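Local coordinates for protein type I site-specific restriction-modification system, R (Restriction) subunit (Vibrio vulnificus, PDB 3H1T) that probably acts as the ATP-driven motor and DNA-cutting subunit of a type I restriction enzyme, here as a fragment that includes its two helicase-like domains, at residues A[373-378]-A[549-554]; A[440-445]-A[518-523]. One frame throughout, in Å; residues are numbered along the deposited sequence.

Contact 1: A[373-378]-A[549-554]; sequences PYRVHR and KLWFNI
The guanidinium of Arg375 lies over one face of the Trp551 indole, CZ 4.0 Å from the centroid of the Trp551 six-membered ring, a cation-pi contact with the two planes 39° apart. At the indole edge, in its plane, sits Asn553 OD1. A bend at chi2 (76°) turns the Arg375 chain toward Trp551 and sets its guanidinium over the ring. Phe63 adds a second cation-pi partner for Arg375 and an edge-to-face ring for Trp551. On the other side of the sheet, Tyr374 CB rests over a face of Phe552, 3.6 Å from its ring centroid, while the two rings meet obliquely. His377 NE2 makes a weak bond to Asn553 OD1 at 3.3 Å; a water in the His377 ring plane bridges the same two atoms. The stronger partners are Asp578 for His377 ND1 and Asn520 for Asn553 ND2. The strands run parallel, joined by four backbone hydrogen bonds, from Phe552 N to Pro373 O (3.0 Å) to His377 N to Ile554 O (3.0 Å). In the mixed sheet of the second helicase-like domain, strand 374-381 lies between 552-556 and 576-582; helix 362-368 packs on Pro373 and Tyr374, helix 561-564 on Val376 and Ile554.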
loop_
_atom_site.group_PDB
_atom_site.type_symbol
_atom_site.label_atom_id
_atom_site.label_comp_id
_atom_site.label_asym_id
_atom_site.label_seq_id
_atom_site.Cartn_x
_atom_site.Cartn_y
_atom_site.Cartn_z
ATOM N N PRO A 373 10.776 -0.423 -7.446
ATOM C CA PRO A 373 11.877 0.482 -7.071
ATOM C C PRO A 373 12.030 1.605 -8.122
ATOM O O PRO A 373 11.459 1.510 -9.206
ATOM C CB PRO A 373 13.080 -0.468 -6.990
ATOM C CG PRO A 373 12.735 -1.527 -8.010
ATOM C CD PRO A 373 11.284 -1.781 -7.720
ATOM N N TYR A 374 12.804 2.648 -7.836
ATOM C CA TYR A 374 12.917 3.752 -8.788
ATOM C C TYR A 374 14.285 4.424 -8.880
ATOM O O TYR A 374 15.097 4.333 -7.962
ATOM C CB TYR A 374 11.867 4.813 -8.423
ATOM C CG TYR A 374 11.958 5.268 -6.971
ATOM C CD1 TYR A 374 12.900 6.223 -6.574
ATOM C CD2 TYR A 374 11.162 4.679 -5.977
ATOM C CE1 TYR A 374 13.043 6.569 -5.233
ATOM C CE2 TYR A 374 11.309 5.025 -4.640
ATOM C CZ TYR A 374 12.246 5.964 -4.273
ATOM O OH TYR A 374 12.368 6.269 -2.937
ATOM N N ARG A 375 14.524 5.087 -10.008
ATOM C CA ARG A 375 15.751 5.844 -10.228
ATOM C C ARG A 375 15.374 7.315 -10.296
ATOM O O ARG A 375 14.363 7.668 -10.900
ATOM C CB ARG A 375 16.423 5.475 -11.554
ATOM C CG ARG A 375 17.207 4.193 -11.551
ATOM C CD ARG A 375 16.299 2.984 -11.595
ATOM N NE ARG A 375 17.039 1.743 -11.376
ATOM C CZ ARG A 375 17.922 1.229 -12.230
ATOM N NH1 ARG A 375 18.186 1.841 -13.384
ATOM N NH2 ARG A 375 18.563 0.109 -11.919
ATOM N N VAL A 376 16.160 8.179 -9.670
ATOM C CA VAL A 376 15.866 9.590 -9.756
ATOM C C VAL A 376 16.890 10.273 -10.661
ATOM O O VAL A 376 18.091 10.046 -10.547
ATOM C CB VAL A 376 15.896 10.299 -8.384
ATOM C CG1 VAL A 376 15.616 11.786 -8.588
ATOM C CG2 VAL A 376 14.873 9.699 -7.447
ATOM N N HIS A 377 16.393 11.082 -11.588
ATOM C CA HIS A 377 17.234 11.837 -12.505
ATOM C C HIS A 377 16.799 13.269 -12.285
ATOM O O HIS A 377 15.753 13.694 -12.782
ATOM C CB HIS A 377 16.974 11.429 -13.954
ATOM C CG HIS A 377 17.174 9.970 -14.222
ATOM N ND1 HIS A 377 18.354 9.318 -13.944
ATOM C CD2 HIS A 377 16.345 9.039 -14.751
ATOM C CE1 HIS A 377 18.246 8.047 -14.293
ATOM N NE2 HIS A 377 17.038 7.852 -14.786
ATOM N N ARG A 378 17.572 13.991 -11.485
ATOM C CA ARG A 378 17.300 15.385 -11.168
ATOM C C ARG A 378 17.926 16.186 -12.316
ATOM O O ARG A 378 19.075 15.937 -12.706
ATOM C CB ARG A 378 17.958 15.718 -9.820
ATOM C CG ARG A 378 17.494 16.986 -9.133
ATOM C CD ARG A 378 17.348 16.778 -7.614
ATOM N NE ARG A 378 18.369 15.906 -7.034
ATOM C CZ ARG A 378 19.668 16.190 -7.015
ATOM N NH1 ARG A 378 20.105 17.328 -7.542
ATOM N NH2 ARG A 378 20.540 15.336 -6.486
ATOM N N LYS A 549 7.315 -4.679 -16.514
ATOM C CA LYS A 549 7.334 -3.570 -15.570
ATOM C C LYS A 549 7.899 -4.004 -14.220
ATOM O O LYS A 549 7.203 -4.644 -13.429
ATOM C CB LYS A 549 5.920 -3.013 -15.396
ATOM C CG LYS A 549 5.781 -2.021 -14.252
ATOM C CD LYS A 549 6.765 -0.877 -14.403
ATOM C CE LYS A 549 6.700 0.071 -13.221
ATOM N NZ LYS A 549 5.343 0.664 -13.064
ATOM N N LEU A 550 9.159 -3.655 -13.960
ATOM C CA LEU A 550 9.807 -4.008 -12.695
ATOM C C LEU A 550 10.301 -2.827 -11.865
ATOM O O LEU A 550 10.452 -2.947 -10.650
ATOM C CB LEU A 550 10.970 -4.969 -12.947
ATOM C CG LEU A 550 10.507 -6.320 -13.486
ATOM C CD1 LEU A 550 11.695 -7.196 -13.864
ATOM C CD2 LEU A 550 9.649 -6.983 -12.432
ATOM N N TRP A 551 10.567 -1.700 -12.514
ATOM C CA TRP A 551 11.020 -0.496 -11.819
ATOM C C TRP A 551 10.674 0.712 -12.672
ATOM O O TRP A 551 10.209 0.554 -13.798
ATOM C CB TRP A 551 12.538 -0.549 -11.564
ATOM C CG TRP A 551 13.352 -0.739 -12.803
ATOM C CD1 TRP A 551 13.596 -1.916 -13.453
ATOM C CD2 TRP A 551 13.975 0.286 -13.586
ATOM N NE1 TRP A 551 14.329 -1.688 -14.595
ATOM C CE2 TRP A 551 14.571 -0.344 -14.704
ATOM C CE3 TRP A 551 14.083 1.677 -13.459
ATOM C CZ2 TRP A 551 15.268 0.372 -15.688
ATOM C CZ3 TRP A 551 14.780 2.389 -14.438
ATOM C CH2 TRP A 551 15.358 1.733 -15.539
ATOM N N PHE A 552 10.882 1.913 -12.143
ATOM C CA PHE A 552 10.580 3.111 -12.915
ATOM C C PHE A 552 11.507 4.292 -12.649
ATOM O O PHE A 552 12.274 4.288 -11.686
ATOM C CB PHE A 552 9.134 3.552 -12.675
ATOM C CG PHE A 552 8.872 4.061 -11.293
ATOM C CD1 PHE A 552 8.823 3.187 -10.198
ATOM C CD2 PHE A 552 8.641 5.416 -11.080
ATOM C CE1 PHE A 552 8.540 3.662 -8.912
ATOM C CE2 PHE A 552 8.360 5.901 -9.800
ATOM C CZ PHE A 552 8.309 5.028 -8.714
ATOM N N ASN A 553 11.423 5.299 -13.518
ATOM C CA ASN A 553 12.229 6.515 -13.425
ATOM C C ASN A 553 11.410 7.710 -12.990
ATOM O O ASN A 553 10.245 7.830 -13.338
ATOM C CB ASN A 553 12.837 6.884 -14.794
ATOM C CG ASN A 553 13.629 5.782 -15.403
ATOM O OD1 ASN A 553 14.735 5.486 -14.958
ATOM N ND2 ASN A 553 13.073 5.150 -16.426
ATOM N N ILE A 554 12.041 8.590 -12.230
ATOM C CA ILE A 554 11.420 9.831 -11.817
ATOM C C ILE A 554 12.350 10.917 -12.343
ATOM O O ILE A 554 13.434 11.128 -11.801
ATOM C CB ILE A 554 11.321 9.958 -10.294
ATOM C CG1 ILE A 554 10.294 8.959 -9.738
ATOM C CG2 ILE A 554 10.914 11.370 -9.924
ATOM C CD1 ILE A 554 10.203 8.993 -8.188
HETATM O O HOH W 1 17.292 5.226 -15.827
#

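Contact 2: A[440-445]-A[518-523]; sequences AKTIVF and CKNVVL
Thr442 and Asn520 meet on the tightly packed side of this parallel strand pair, where Asn520 ND2 donates to Thr442 OG1 at 2.9 Å with the hydroxyl oxygen close to the amide plane. Thr442 OG1 in turn donates to Ala440 O, approaching from above that carbonyl's plane, so acceptance from the amide and donation to the backbone together fix the hydroxyl. The chi1 of Thr442 (-56°) sets OG1 beside its own backbone N and CG2 anti to that N, against Val522 CG2 at 3.5 Å. Farther along, Val444 and Val522 lie side by side and point the same way, Val444 CG2 reaching Val522 CB at 3.8 Å. Helix 422-436 covers this face, with Leu429 on both valines and Phe432 on Asn520. The pair belongs to the parallel part of what is, by family, the second RecA-like domain of a superfamily 2 helicase-like motor, an alpha/beta sheet with helices on its two faces. Packing across the strands is looser on the opposite face: Ile443 CD1 touches Cys518 SG at 3.8 Å, but Phe445 CE2 stands 4.4 Å from Val521 CG1. Ile536 of helix 530-537 packs on both Phe445 and Val521. At the start of the pair Lys441 O accepts from two successive amides, Lys519 N at 2.8 Å and Asn520 N at 3.2 Å. Here lies the partly exposed Lys519, whose extended chain passes Ala440 CB with its CD at 4.0 Å, its amine making a weak bond to Gly548 O.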
loop_
_atom_site.group_PDB
_atom_site.type_symbol
_atom_site.label_atom_id
_atom_site.label_comp_id
_atom_site.label_asym_id
_atom_site.label_seq_id
_atom_site.Cartn_x
_atom_site.Cartn_y
_atom_site.Cartn_z
ATOM N N ALA A 440 8.010 3.657 -23.772
ATOM C CA ALA A 440 7.826 3.455 -22.342
ATOM C C ALA A 440 6.736 4.447 -21.930
ATOM O O ALA A 440 6.895 5.660 -22.125
ATOM C CB ALA A 440 9.118 3.754 -21.607
ATOM N N LYS A 441 5.635 3.952 -21.369
ATOM C CA LYS A 441 4.546 4.840 -20.978
ATOM C C LYS A 441 5.003 5.834 -19.943
ATOM O O LYS A 441 5.559 5.459 -18.913
ATOM C CB LYS A 441 3.354 4.053 -20.459
ATOM C CG LYS A 441 2.577 3.343 -21.553
ATOM C CD LYS A 441 1.237 2.858 -21.029
ATOM C CE LYS A 441 0.584 1.827 -21.960
ATOM N NZ LYS A 441 -0.022 2.361 -23.215
ATOM N N THR A 442 4.730 7.106 -20.226
ATOM C CA THR A 442 5.158 8.238 -19.401
ATOM C C THR A 442 4.051 9.230 -19.043
ATOM O O THR A 442 3.146 9.457 -19.836
ATOM C CB THR A 442 6.252 9.023 -20.154
ATOM O OG1 THR A 442 7.328 8.137 -20.478
ATOM C CG2 THR A 442 6.761 10.184 -19.324
ATOM N N ILE A 443 4.145 9.838 -17.864
ATOM C CA ILE A 443 3.168 10.832 -17.420
ATOM C C ILE A 443 3.932 12.089 -17.031
ATOM O O ILE A 443 4.868 12.023 -16.244
ATOM C CB ILE A 443 2.352 10.360 -16.175
ATOM C CG1 ILE A 443 1.574 9.083 -16.491
ATOM C CG2 ILE A 443 1.330 11.442 -15.779
ATOM C CD1 ILE A 443 0.870 8.490 -15.290
ATOM N N VAL A 444 3.545 13.240 -17.567
ATOM C CA VAL A 444 4.246 14.480 -17.241
ATOM C C VAL A 444 3.344 15.440 -16.489
ATOM O O VAL A 444 2.329 15.891 -17.008
ATOM C CB VAL A 444 4.778 15.181 -18.529
ATOM C CG1 VAL A 444 5.614 16.424 -18.165
ATOM C CG2 VAL A 444 5.613 14.218 -19.329
ATOM N N PHE A 445 3.726 15.751 -15.260
ATOM C CA PHE A 445 2.938 16.641 -14.426
ATOM C C PHE A 445 3.341 18.097 -14.595
ATOM O O PHE A 445 4.390 18.530 -14.112
ATOM C CB PHE A 445 3.069 16.215 -12.968
ATOM C CG PHE A 445 2.406 14.906 -12.672
ATOM C CD1 PHE A 445 1.050 14.855 -12.373
ATOM C CD2 PHE A 445 3.119 13.716 -12.769
ATOM C CE1 PHE A 445 0.407 13.634 -12.179
ATOM C CE2 PHE A 445 2.484 12.487 -12.574
ATOM C CZ PHE A 445 1.122 12.450 -12.278
ATOM N N CYS A 518 3.288 2.035 -16.335
ATOM C CA CYS A 518 3.880 3.367 -16.398
ATOM C C CYS A 518 5.349 3.216 -15.978
ATOM O O CYS A 518 5.648 2.742 -14.875
ATOM C CB CYS A 518 3.152 4.332 -15.452
ATOM S SG CYS A 518 3.814 6.020 -15.473
ATOM N N LYS A 519 6.254 3.642 -16.854
ATOM C CA LYS A 519 7.678 3.505 -16.602
ATOM C C LYS A 519 8.430 4.801 -16.310
ATOM O O LYS A 519 9.542 4.753 -15.792
ATOM C CB LYS A 519 8.337 2.775 -17.779
ATOM C CG LYS A 519 7.826 1.347 -17.990
ATOM C CD LYS A 519 8.539 0.673 -19.163
ATOM C CE LYS A 519 8.325 -0.836 -19.187
ATOM N NZ LYS A 519 9.488 -1.522 -19.835
ATOM N N ASN A 520 7.842 5.946 -16.652
ATOM C CA ASN A 520 8.472 7.246 -16.394
ATOM C C ASN A 520 7.493 8.197 -15.732
ATOM O O ASN A 520 6.390 8.389 -16.215
ATOM C CB ASN A 520 8.960 7.938 -17.682
ATOM C CG ASN A 520 10.043 7.172 -18.407
ATOM O OD1 ASN A 520 10.963 6.628 -17.797
ATOM N ND2 ASN A 520 9.955 7.159 -19.732
ATOM N N VAL A 521 7.904 8.797 -14.627
ATOM C CA VAL A 521 7.072 9.761 -13.923
ATOM C C VAL A 521 7.840 11.074 -14.016
ATOM O O VAL A 521 8.934 11.202 -13.466
ATOM C CB VAL A 521 6.858 9.345 -12.442
ATOM C CG1 VAL A 521 6.257 10.509 -11.655
ATOM C CG2 VAL A 521 5.908 8.142 -12.358
ATOM N N VAL A 522 7.271 12.053 -14.712
ATOM C CA VAL A 522 7.950 13.326 -14.926
ATOM C C VAL A 522 7.409 14.571 -14.205
ATOM O O VAL A 522 6.230 14.907 -14.310
ATOM C CB VAL A 522 8.004 13.616 -16.444
ATOM C CG1 VAL A 522 8.893 14.810 -16.722
ATOM C CG2 VAL A 522 8.521 12.379 -17.186
ATOM N N LEU A 523 8.296 15.273 -13.512
ATOM C CA LEU A 523 7.931 16.473 -12.756
ATOM C C LEU A 523 8.246 17.809 -13.452
ATOM O O LEU A 523 9.409 18.165 -13.643
ATOM C CB LEU A 523 8.643 16.451 -11.399
ATOM C CG LEU A 523 8.299 15.357 -10.398
ATOM C CD1 LEU A 523 9.166 15.517 -9.155
ATOM C CD2 LEU A 523 6.838 15.461 -10.021
#

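Contacts 1 and 2 are adjacent strand pairs of one sheet, their centres about 10 Å apart, with strands 552-556 and 518-524 as the inner neighbours. The backbone joins them through a probable hydrogen bond from Val521 N to Asn553 O at 2.8 Å; Lys549 NZ reaches Cys518 O at the same distance. Both contacts are buried, but differently. Contact 2, deep in the parallel core, is chiefly aliphatic, with one amide-hydroxyl pair, and has helices on both faces. In contact 1 one face is aromatic and aliphatic, while the other carries partly exposed arginine, tryptophan and histidine, with a bridging water and Phe63 from the N-terminal part of the chain.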